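Local coordinates for mucosa-associated lymphoid tissue lymphoma translocation protein 1 (Isoform 2) (Homo sapiens, PDB 3BFO) that is a paracaspase, probably a cysteine protease active in a ubiquitin-like conjugation pathway, here represented by its second C2-type immunoglobulin-like domain, at residues 32-37 with 68-73; 8-13 with 76-81; 4-9 with 25-30. One frame throughout, in Å; residues are numbered along the deposited sequence.

From the N terminus, strand 5-8 pairs with strand 21-28, so contact 3 closes the first loop at residues 25-30. Contact 2 sets out from the same stretch, shares V8 and E9 with contact 3, and closes much later, at residues 76-81. Contact 1 opens at residue 32, after contact 3 has closed, and ends at residue 73, inside the span of contact 2. Contact 3 holds the edge of the three-stranded sheet, and contact 1 joins two neighbours in the other sheet. Contact 2 lies where the chain passes from strand 5-8 of one sheet to strand 13-15 of the other. Q76 links contacts 2 and 3, and the hydroxyl of Y35 joins contact 1 to A27.

Contact 1. Residues 32-37 with 68-73; sequences IPHYQW and HVYNDR
V69 and Y35 sit opposite in register as a non-hydrogen-bonded pair and form the tight side of this contact. Their side chains lie side by side and point the same way, into the core. CG2 of V69 rests 3.8 Å from CD1 of Y35. The other branch, CG1, meets CB of P33 at 3.7 Å. C25 and A27 of strand 21-28 pack on V69 from the facing sheet, and the Y35 hydroxyl hydrogen-bonds to A27 N. The two strands correspond to C and F of an immunoglobulin fold. Hydrogen-bonded pairs H34-Y70 and Q36-H68 join them around the Y35-V69 pair. H34 N reaches Y70 O at 2.8 Å, almost straight (172°).

The outer face is looser. Y70 has CG between its backbone N and carbonyl carbon (chi1 65°), which lays the phenol across the strand of H34. CB of H34 makes a CH-pi contact over one face, 3.5 Å from CZ of Y70. The imidazole leads away: the rings are near parallel but barely overlap, with centroids 5.4 Å apart. Water 1 bridges Y70 OH at 2.7 Å and Y35 O at 2.8 Å. On this face H68 turns its ND1 to D77.

Contact 2. Residues 8-13 with 76-81; sequences VEPTSQ and QDSKKV
E9 reaches over to S78 and K79 and makes the direct hydrogen bond of this contact. Its CB points toward residues 76-81. CG lies beside the backbone N, and the chain then bends at chi2 (-80°). This bend carries the carboxylate over the backbone at S78 and K79. CD of E9 lies 3.7 Å from CD of K79. OE1 of E9 accepts the backbone N-H of K79, N to OE1 2.9 Å, with an angle of 161° at the hydrogen. The donor comes to the syn side of OE1, 33° out of the carboxylate plane. OE1 also touches CB of S78. OE2 of E9 accepts a bond of 2.6 Å from water 2. The same water donates to D77 O. The K79 side chain crosses that of E9 at a slant, with CD of K79 3.6 Å from OE2 of E9. NZ of K79 stays 4.5 Å from OE2 of E9, too far for a salt bridge.

Residues 8-13 link strand 5-8 to strand 13-15, which belong to different sheets. This is the A-to-A' passage of an immunoglobulin domain, and it runs beside a break in strand 75-85. P10 sits between the two segments. Its CD lies 3.7 Å from CB of S78, and its CG and CB face V81. L23 of strand 21-28 covers P10 and V81. CG1 of V81 also packs on P10 O, at 3.4 Å. S12 lays its OG against CB of V81 and hydrogen-bonds to the backbone N of E82. S78 OG donates to K79 O and also bonds to the backbone N of C67.

Both carboxylate oxygens of E9 thus have hydrogen-bond donors, and the nearby lysine would probably favour the ionised form.

Contact 3. Residues 4-9 with 25-30; sequences LQICVE and CVAVGS
L4-E9 and C25-S30 run antiparallel, with short strand axes at 136°, and a classic beta bulge, in which C7 and V8 both face V26, shifts their register by one residue.

I6 and A27 turn to the core. CG2 of I6 meets SG of C25 at 3.8 Å. The thiol-bearing arm of C25 extends away from its backbone N (chi1 -179°). C67 of strand 63-70 lies against C25, and V69 of the same strand covers I6 and A27. CB of A27 sits against Q5 O at 3.4 Å. V8 and V26 lie on the outer face, side by side and pointing the same way, with CB of V8 and CB of V26 3.7 Å apart. On that face the Q5 amide folds along its own strand toward the next residue. NE2 of Q5 donates to I6 O at 2.9 Å.

At the bulge two N-H groups share V26 O: C7 N donates from 2.8 Å and V8 N from 3.0 Å. The V8 bond is close to straight, at 173°, and uses a lone pair. V26 N returns a bond to V8 O. Ahead of the bulge, Q5 and V28 form a regular hydrogen-bonded pair. CA of L4 makes a CA-H...O contact of 3.3 Å with V28 O. Beside it G29 has no side chain, and its CA comes within 4.1 Å of CA of L4.

The pairing joins strands A and B at the edge of the three-stranded sheet. The amide of Q76 bonds to I6 N and to OE1 of Q5. Backbone bonds thus tie this edge strand to B, and amide bonds tie it to strand 75-85 of the other sheet.

Contact 1. Residues 32-37 with 68-73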
loop_
_atom_site.group_PDB
_atom_site.type_symbol
_atom_site.label_atom_id
_atom_site.label_comp_id
_atom_site.label_asym_id
_atom_site.label_seq_id
_atom_site.Cartn_x
_atom_site.Cartn_y
_atom_site.Cartn_z
ATOM N N ILE A 32 -10.714 -7.328 -12.980
ATOM C CA ILE A 32 -9.350 -7.063 -12.540
ATOM C C ILE A 32 -9.355 -6.093 -11.354
ATOM O O ILE A 32 -9.997 -5.064 -11.399
ATOM C CB ILE A 32 -8.528 -6.493 -13.678
ATOM C CG1 ILE A 32 -8.397 -7.451 -14.828
ATOM C CG2 ILE A 32 -7.151 -5.990 -13.228
ATOM C CD1 ILE A 32 -8.095 -6.707 -16.098
ATOM N N PRO A 33 -8.661 -6.418 -10.262
ATOM C CA PRO A 33 -8.636 -5.506 -9.101
ATOM C C PRO A 33 -8.025 -4.162 -9.396
ATOM O O PRO A 33 -7.050 -4.048 -10.154
ATOM C CB PRO A 33 -7.833 -6.265 -8.060
ATOM C CG PRO A 33 -7.977 -7.717 -8.478
ATOM C CD PRO A 33 -8.024 -7.702 -9.960
ATOM N N HIS A 34 -8.571 -3.157 -8.722
ATOM C CA HIS A 34 -8.023 -1.823 -8.603
ATOM C C HIS A 34 -7.486 -1.632 -7.186
ATOM O O HIS A 34 -7.842 -2.353 -6.258
ATOM C CB HIS A 34 -9.151 -0.821 -8.817
ATOM C CG HIS A 34 -9.703 -0.835 -10.187
ATOM N ND1 HIS A 34 -10.748 -1.644 -10.583
ATOM C CD2 HIS A 34 -9.366 -0.096 -11.265
ATOM C CE1 HIS A 34 -11.036 -1.391 -11.849
ATOM N NE2 HIS A 34 -10.197 -0.470 -12.296
ATOM N N TYR A 35 -6.629 -0.611 -7.088
ATOM C CA TYR A 35 -5.862 -0.378 -5.846
ATOM C C TYR A 35 -5.963 1.105 -5.482
ATOM O O TYR A 35 -5.976 1.977 -6.357
ATOM C CB TYR A 35 -4.366 -0.685 -6.094
ATOM C CG TYR A 35 -4.128 -2.128 -6.496
ATOM C CD1 TYR A 35 -3.857 -3.113 -5.555
ATOM C CD2 TYR A 35 -4.266 -2.512 -7.826
ATOM C CE1 TYR A 35 -3.714 -4.432 -5.943
ATOM C CE2 TYR A 35 -4.158 -3.805 -8.227
ATOM C CZ TYR A 35 -3.880 -4.789 -7.277
ATOM O OH TYR A 35 -3.773 -6.116 -7.686
ATOM N N GLN A 36 -5.921 1.371 -4.183
ATOM C CA GLN A 36 -5.765 2.753 -3.718
ATOM C C GLN A 36 -5.041 2.698 -2.363
ATOM O O GLN A 36 -5.513 2.049 -1.448
ATOM C CB GLN A 36 -7.117 3.441 -3.554
ATOM C CG GLN A 36 -6.997 4.875 -2.903
ATOM C CD GLN A 36 -6.195 5.874 -3.707
ATOM O OE1 GLN A 36 -6.489 6.190 -4.855
ATOM N NE2 GLN A 36 -5.139 6.367 -3.099
ATOM N N TRP A 37 -3.889 3.374 -2.285
ATOM C CA TRP A 37 -3.125 3.391 -1.058
ATOM C C TRP A 37 -3.578 4.498 -0.122
ATOM O O TRP A 37 -4.030 5.568 -0.539
ATOM C CB TRP A 37 -1.634 3.627 -1.373
ATOM C CG TRP A 37 -0.987 2.390 -1.956
ATOM C CD1 TRP A 37 -0.875 2.067 -3.277
ATOM C CD2 TRP A 37 -0.444 1.299 -1.229
ATOM N NE1 TRP A 37 -0.250 0.829 -3.423
ATOM C CE2 TRP A 37 -0.001 0.347 -2.172
ATOM C CE3 TRP A 37 -0.250 1.034 0.109
ATOM C CZ2 TRP A 37 0.607 -0.873 -1.792
ATOM C CZ3 TRP A 37 0.328 -0.177 0.480
ATOM C CH2 TRP A 37 0.736 -1.121 -0.453
ATOM N N HIS A 68 -6.444 -0.352 -0.273
ATOM C CA HIS A 68 -7.785 -0.866 -0.549
ATOM C C HIS A 68 -7.790 -1.462 -1.934
ATOM O O HIS A 68 -7.368 -0.818 -2.898
ATOM C CB HIS A 68 -8.824 0.257 -0.454
ATOM C CG HIS A 68 -10.219 -0.236 -0.605
ATOM N ND1 HIS A 68 -10.811 -1.064 0.315
ATOM C CD2 HIS A 68 -11.136 -0.062 -1.587
ATOM C CE1 HIS A 68 -12.050 -1.338 -0.051
ATOM N NE2 HIS A 68 -12.265 -0.780 -1.227
ATOM N N VAL A 69 -8.237 -2.715 -2.024
ATOM C CA VAL A 69 -8.217 -3.454 -3.280
ATOM C C VAL A 69 -9.649 -3.803 -3.627
ATOM O O VAL A 69 -10.400 -4.267 -2.786
ATOM C CB VAL A 69 -7.365 -4.725 -3.155
ATOM C CG1 VAL A 69 -7.246 -5.401 -4.476
ATOM C CG2 VAL A 69 -5.971 -4.375 -2.640
ATOM N N TYR A 70 -10.068 -3.529 -4.875
ATOM C CA TYR A 70 -11.508 -3.615 -5.118
ATOM C C TYR A 70 -11.836 -3.823 -6.579
ATOM O O TYR A 70 -11.055 -3.442 -7.493
ATOM C CB TYR A 70 -12.219 -2.335 -4.616
ATOM C CG TYR A 70 -11.848 -1.083 -5.356
ATOM C CD1 TYR A 70 -12.680 -0.571 -6.345
ATOM C CD2 TYR A 70 -10.641 -0.420 -5.111
ATOM C CE1 TYR A 70 -12.350 0.549 -7.027
ATOM C CE2 TYR A 70 -10.306 0.731 -5.793
ATOM C CZ TYR A 70 -11.150 1.189 -6.769
ATOM O OH TYR A 70 -10.840 2.302 -7.487
ATOM N N ASN A 71 -13.009 -4.376 -6.802
ATOM C CA ASN A 71 -13.613 -4.331 -8.125
ATOM C C ASN A 71 -15.095 -4.055 -7.937
ATOM O O ASN A 71 -15.497 -3.562 -6.894
ATOM C CB ASN A 71 -13.291 -5.586 -8.914
ATOM C CG ASN A 71 -13.842 -6.849 -8.299
ATOM O OD1 ASN A 71 -14.759 -6.806 -7.478
ATOM N ND2 ASN A 71 -13.319 -7.998 -8.718
ATOM N N ASP A 72 -15.912 -4.268 -8.985
ATOM C CA ASP A 72 -17.330 -3.949 -8.908
ATOM C C ASP A 72 -18.177 -4.986 -8.203
ATOM O O ASP A 72 -19.396 -4.869 -8.213
ATOM C CB ASP A 72 -17.858 -3.595 -10.320
ATOM C CG ASP A 72 -17.862 -4.768 -11.265
ATOM O OD1 ASP A 72 -17.576 -5.892 -10.817
ATOM O OD2 ASP A 72 -18.234 -4.571 -12.452
ATOM N N ARG A 73 -17.557 -5.974 -7.543
ATOM C CA ARG A 73 -18.294 -6.886 -6.666
ATOM C C ARG A 73 -17.767 -6.947 -5.240
ATOM O O ARG A 73 -18.518 -7.046 -4.265
ATOM C CB ARG A 73 -18.324 -8.304 -7.228
ATOM C CG ARG A 73 -19.264 -9.230 -6.438
ATOM C CD ARG A 73 -19.182 -10.627 -6.887
ATOM N NE ARG A 73 -18.060 -11.320 -6.257
ATOM C CZ ARG A 73 -17.793 -12.610 -6.404
ATOM N NH1 ARG A 73 -18.493 -13.362 -7.245
ATOM N NH2 ARG A 73 -16.751 -13.114 -5.806
HETATM O O HOH W 1 -8.295 3.233 -7.417
#

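Contact 2. Residues 8-13 with 76-81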
loop_
_atom_site.group_PDB
_atom_site.type_symbol
_atom_site.label_atom_id
_atom_site.label_comp_id
_atom_site.label_asym_id
_atom_site.label_seq_id
_atom_site.Cartn_x
_atom_site.Cartn_y
_atom_site.Cartn_z
ATOM N N VAL A 8 -0.280 -10.810 -2.333
ATOM C CA VAL A 8 0.991 -10.227 -1.850
ATOM C C VAL A 8 0.559 -9.095 -0.941
ATOM O O VAL A 8 -0.148 -8.160 -1.356
ATOM C CB VAL A 8 1.901 -9.695 -2.945
ATOM C CG1 VAL A 8 3.164 -9.006 -2.356
ATOM C CG2 VAL A 8 2.317 -10.801 -3.902
ATOM N N GLU A 9 0.930 -9.231 0.336
ATOM C CA GLU A 9 0.669 -8.288 1.395
ATOM C C GLU A 9 1.870 -7.333 1.549
ATOM O O GLU A 9 3.011 -7.779 1.413
ATOM C CB GLU A 9 0.340 -8.982 2.723
ATOM C CG GLU A 9 -0.990 -9.670 2.692
ATOM C CD GLU A 9 -2.233 -8.766 2.897
ATOM O OE1 GLU A 9 -2.122 -7.548 2.983
ATOM O OE2 GLU A 9 -3.359 -9.345 2.989
ATOM N N PRO A 10 1.645 -6.033 1.887
ATOM C CA PRO A 10 2.753 -5.136 2.156
ATOM C C PRO A 10 3.469 -5.586 3.436
ATOM O O PRO A 10 2.915 -6.339 4.235
ATOM C CB PRO A 10 2.083 -3.759 2.312
ATOM C CG PRO A 10 0.669 -4.063 2.729
ATOM C CD PRO A 10 0.336 -5.387 2.070
ATOM N N THR A 11 4.692 -5.071 3.587
ATOM C CA THR A 11 5.605 -5.348 4.696
ATOM C C THR A 11 5.973 -4.054 5.454
ATOM O O THR A 11 6.237 -3.020 4.844
ATOM C CB THR A 11 6.943 -5.990 4.221
ATOM O OG1 THR A 11 6.667 -7.135 3.372
ATOM C CG2 THR A 11 7.773 -6.505 5.411
ATOM N N SER A 12 5.972 -4.142 6.799
ATOM C CA SER A 12 6.490 -3.037 7.610
ATOM C C SER A 12 7.997 -2.912 7.375
ATOM O O SER A 12 8.669 -3.878 6.971
ATOM C CB SER A 12 6.235 -3.313 9.091
ATOM O OG SER A 12 4.853 -3.184 9.412
ATOM N N GLN A 13 8.493 -1.700 7.577
ATOM C CA GLN A 13 9.905 -1.391 7.319
ATOM C C GLN A 13 10.355 -0.426 8.392
ATOM O O GLN A 13 9.603 0.439 8.859
ATOM C CB GLN A 13 10.143 -0.748 5.959
ATOM C CG GLN A 13 9.767 -1.578 4.702
ATOM C CD GLN A 13 10.717 -2.699 4.437
ATOM O OE1 GLN A 13 11.838 -2.761 4.978
ATOM N NE2 GLN A 13 10.298 -3.626 3.576
ATOM N N GLN A 76 -11.249 -5.867 -0.540
ATOM C CA GLN A 76 -10.479 -6.291 0.591
ATOM C C GLN A 76 -9.511 -5.149 0.893
ATOM O O GLN A 76 -8.980 -4.513 0.020
ATOM C CB GLN A 76 -9.682 -7.562 0.225
ATOM C CG GLN A 76 -10.487 -8.852 0.122
ATOM C CD GLN A 76 -9.637 -10.127 -0.013
ATOM O OE1 GLN A 76 -8.417 -10.068 -0.266
ATOM N NE2 GLN A 76 -10.276 -11.291 0.209
ATOM N N ASP A 77 -9.193 -5.026 2.211
ATOM C CA ASP A 77 -8.106 -4.135 2.634
ATOM C C ASP A 77 -6.883 -4.994 2.934
ATOM O O ASP A 77 -6.976 -6.064 3.580
ATOM C CB ASP A 77 -8.481 -3.335 3.902
ATOM C CG ASP A 77 -9.478 -2.239 3.580
ATOM O OD1 ASP A 77 -9.441 -1.637 2.471
ATOM O OD2 ASP A 77 -10.317 -1.988 4.442
ATOM N N SER A 78 -5.723 -4.501 2.489
ATOM C CA SER A 78 -4.493 -5.145 2.883
ATOM C C SER A 78 -4.348 -5.022 4.346
ATOM O O SER A 78 -4.961 -4.187 5.026
ATOM C CB SER A 78 -3.276 -4.487 2.242
ATOM O OG SER A 78 -2.958 -3.206 2.834
ATOM N N LYS A 79 -3.418 -5.816 4.845
ATOM C CA LYS A 79 -2.883 -5.600 6.174
ATOM C C LYS A 79 -2.376 -4.136 6.314
ATOM O O LYS A 79 -1.883 -3.528 5.335
ATOM C CB LYS A 79 -1.742 -6.588 6.489
ATOM C CG LYS A 79 -2.207 -7.789 7.276
ATOM C CD LYS A 79 -2.960 -8.833 6.481
ATOM C CE LYS A 79 -3.955 -9.527 7.363
ATOM N NZ LYS A 79 -4.001 -10.999 7.139
ATOM N N LYS A 80 -2.479 -3.618 7.559
ATOM C CA LYS A 80 -1.923 -2.330 7.893
ATOM C C LYS A 80 -0.469 -2.588 8.309
ATOM O O LYS A 80 -0.150 -3.467 9.118
ATOM C CB LYS A 80 -2.676 -1.618 9.015
ATOM C CG LYS A 80 -3.842 -0.671 8.628
ATOM C CD LYS A 80 -4.402 0.058 9.900
ATOM C CE LYS A 80 -5.315 1.200 9.457
ATOM N N VAL A 81 0.389 -1.738 7.742
ATOM C CA VAL A 81 1.821 -1.828 7.975
ATOM C C VAL A 81 2.319 -0.483 8.414
ATOM O O VAL A 81 1.755 0.556 8.163
ATOM C CB VAL A 81 2.654 -2.336 6.782
ATOM C CG1 VAL A 81 2.290 -3.786 6.408
ATOM C CG2 VAL A 81 2.569 -1.408 5.623
HETATM O O HOH W 2 -5.696 -8.583 3.677
#

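Contact 3. Residues 4-9 with 25-30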
loop_
_atom_site.group_PDB
_atom_site.type_symbol
_atom_site.label_atom_id
_atom_site.label_comp_id
_atom_site.label_asym_id
_atom_site.label_seq_id
_atom_site.Cartn_x
_atom_site.Cartn_y
_atom_site.Cartn_z
ATOM N N LEU A 4 -11.974 -11.888 -5.783
ATOM C CA LEU A 4 -10.888 -10.935 -5.551
ATOM C C LEU A 4 -10.176 -11.403 -4.318
ATOM O O LEU A 4 -10.782 -11.665 -3.253
ATOM C CB LEU A 4 -11.468 -9.543 -5.373
ATOM C CG LEU A 4 -10.442 -8.459 -5.166
ATOM C CD1 LEU A 4 -10.966 -7.141 -5.733
ATOM C CD2 LEU A 4 -10.088 -8.282 -3.702
ATOM N N GLN A 5 -8.858 -11.516 -4.414
ATOM C CA GLN A 5 -8.086 -11.976 -3.269
ATOM C C GLN A 5 -6.679 -11.345 -3.275
ATOM O O GLN A 5 -5.961 -11.440 -4.265
ATOM C CB GLN A 5 -7.966 -13.513 -3.312
ATOM C CG GLN A 5 -7.124 -14.052 -2.159
ATOM C CD GLN A 5 -7.703 -13.698 -0.817
ATOM O OE1 GLN A 5 -8.875 -14.003 -0.516
ATOM N NE2 GLN A 5 -6.885 -13.075 0.031
ATOM N N ILE A 6 -6.309 -10.740 -2.175
ATOM C CA ILE A 6 -4.942 -10.216 -2.016
ATOM C C ILE A 6 -4.017 -11.428 -1.791
ATOM O O ILE A 6 -4.226 -12.265 -0.844
ATOM C CB ILE A 6 -4.862 -9.234 -0.825
ATOM C CG1 ILE A 6 -5.716 -7.991 -1.149
ATOM C CG2 ILE A 6 -3.378 -8.809 -0.573
ATOM C CD1 ILE A 6 -5.791 -7.020 -0.041
ATOM N N CYS A 7 -2.961 -11.471 -2.608
ATOM C CA CYS A 7 -1.989 -12.561 -2.531
ATOM C C CYS A 7 -0.654 -12.062 -2.028
ATOM O O CYS A 7 0.058 -12.835 -1.394
ATOM C CB CYS A 7 -1.837 -13.181 -3.901
ATOM S SG CYS A 7 -3.369 -14.050 -4.350
ATOM N N VAL A 8 -0.280 -10.810 -2.333
ATOM C CA VAL A 8 0.991 -10.227 -1.850
ATOM C C VAL A 8 0.559 -9.095 -0.941
ATOM O O VAL A 8 -0.148 -8.160 -1.356
ATOM C CB VAL A 8 1.901 -9.695 -2.945
ATOM C CG1 VAL A 8 3.164 -9.006 -2.356
ATOM C CG2 VAL A 8 2.317 -10.801 -3.902
ATOM N N GLU A 9 0.930 -9.231 0.336
ATOM C CA GLU A 9 0.669 -8.288 1.395
ATOM C C GLU A 9 1.870 -7.333 1.549
ATOM O O GLU A 9 3.011 -7.779 1.413
ATOM C CB GLU A 9 0.340 -8.982 2.723
ATOM C CG GLU A 9 -0.990 -9.670 2.692
ATOM C CD GLU A 9 -2.233 -8.766 2.897
ATOM O OE1 GLU A 9 -2.122 -7.548 2.983
ATOM O OE2 GLU A 9 -3.359 -9.345 2.989
ATOM N N CYS A 25 1.254 -4.358 -2.881
ATOM C CA CYS A 25 0.052 -5.170 -2.624
ATOM C C CYS A 25 -0.371 -5.686 -3.974
ATOM O O CYS A 25 -0.503 -4.920 -4.908
ATOM C CB CYS A 25 -1.015 -4.264 -1.972
ATOM S SG CYS A 25 -2.521 -5.224 -1.609
ATOM N N VAL A 26 -0.563 -7.013 -4.094
ATOM C CA VAL A 26 -0.965 -7.617 -5.362
ATOM C C VAL A 26 -2.149 -8.504 -5.121
ATOM O O VAL A 26 -2.122 -9.315 -4.189
ATOM C CB VAL A 26 0.149 -8.463 -5.995
ATOM C CG1 VAL A 26 -0.296 -8.981 -7.398
ATOM C CG2 VAL A 26 1.429 -7.685 -6.090
ATOM N N ALA A 27 -3.184 -8.353 -5.918
ATOM C CA ALA A 27 -4.372 -9.161 -5.823
ATOM C C ALA A 27 -4.641 -9.823 -7.157
ATOM O O ALA A 27 -4.196 -9.354 -8.200
ATOM C CB ALA A 27 -5.577 -8.318 -5.423
ATOM N N VAL A 28 -5.411 -10.906 -7.107
ATOM C CA VAL A 28 -5.992 -11.537 -8.275
ATOM C C VAL A 28 -7.520 -11.363 -8.203
ATOM O O VAL A 28 -8.074 -10.991 -7.181
ATOM C CB VAL A 28 -5.614 -13.054 -8.345
ATOM C CG1 VAL A 28 -4.095 -13.250 -8.472
ATOM C CG2 VAL A 28 -6.152 -13.816 -7.114
ATOM N N GLY A 29 -8.179 -11.590 -9.319
ATOM C CA GLY A 29 -9.627 -11.532 -9.363
ATOM C C GLY A 29 -10.092 -11.120 -10.728
ATOM O O GLY A 29 -9.332 -10.559 -11.522
ATOM N N SER A 30 -11.369 -11.368 -10.982
ATOM C CA SER A 30 -11.977 -10.837 -12.195
ATOM C C SER A 30 -13.369 -10.396 -11.814
ATOM O O SER A 30 -14.135 -11.245 -11.288
ATOM C CB SER A 30 -12.049 -11.960 -13.252
ATOM O OG SER A 30 -12.659 -11.478 -14.446
#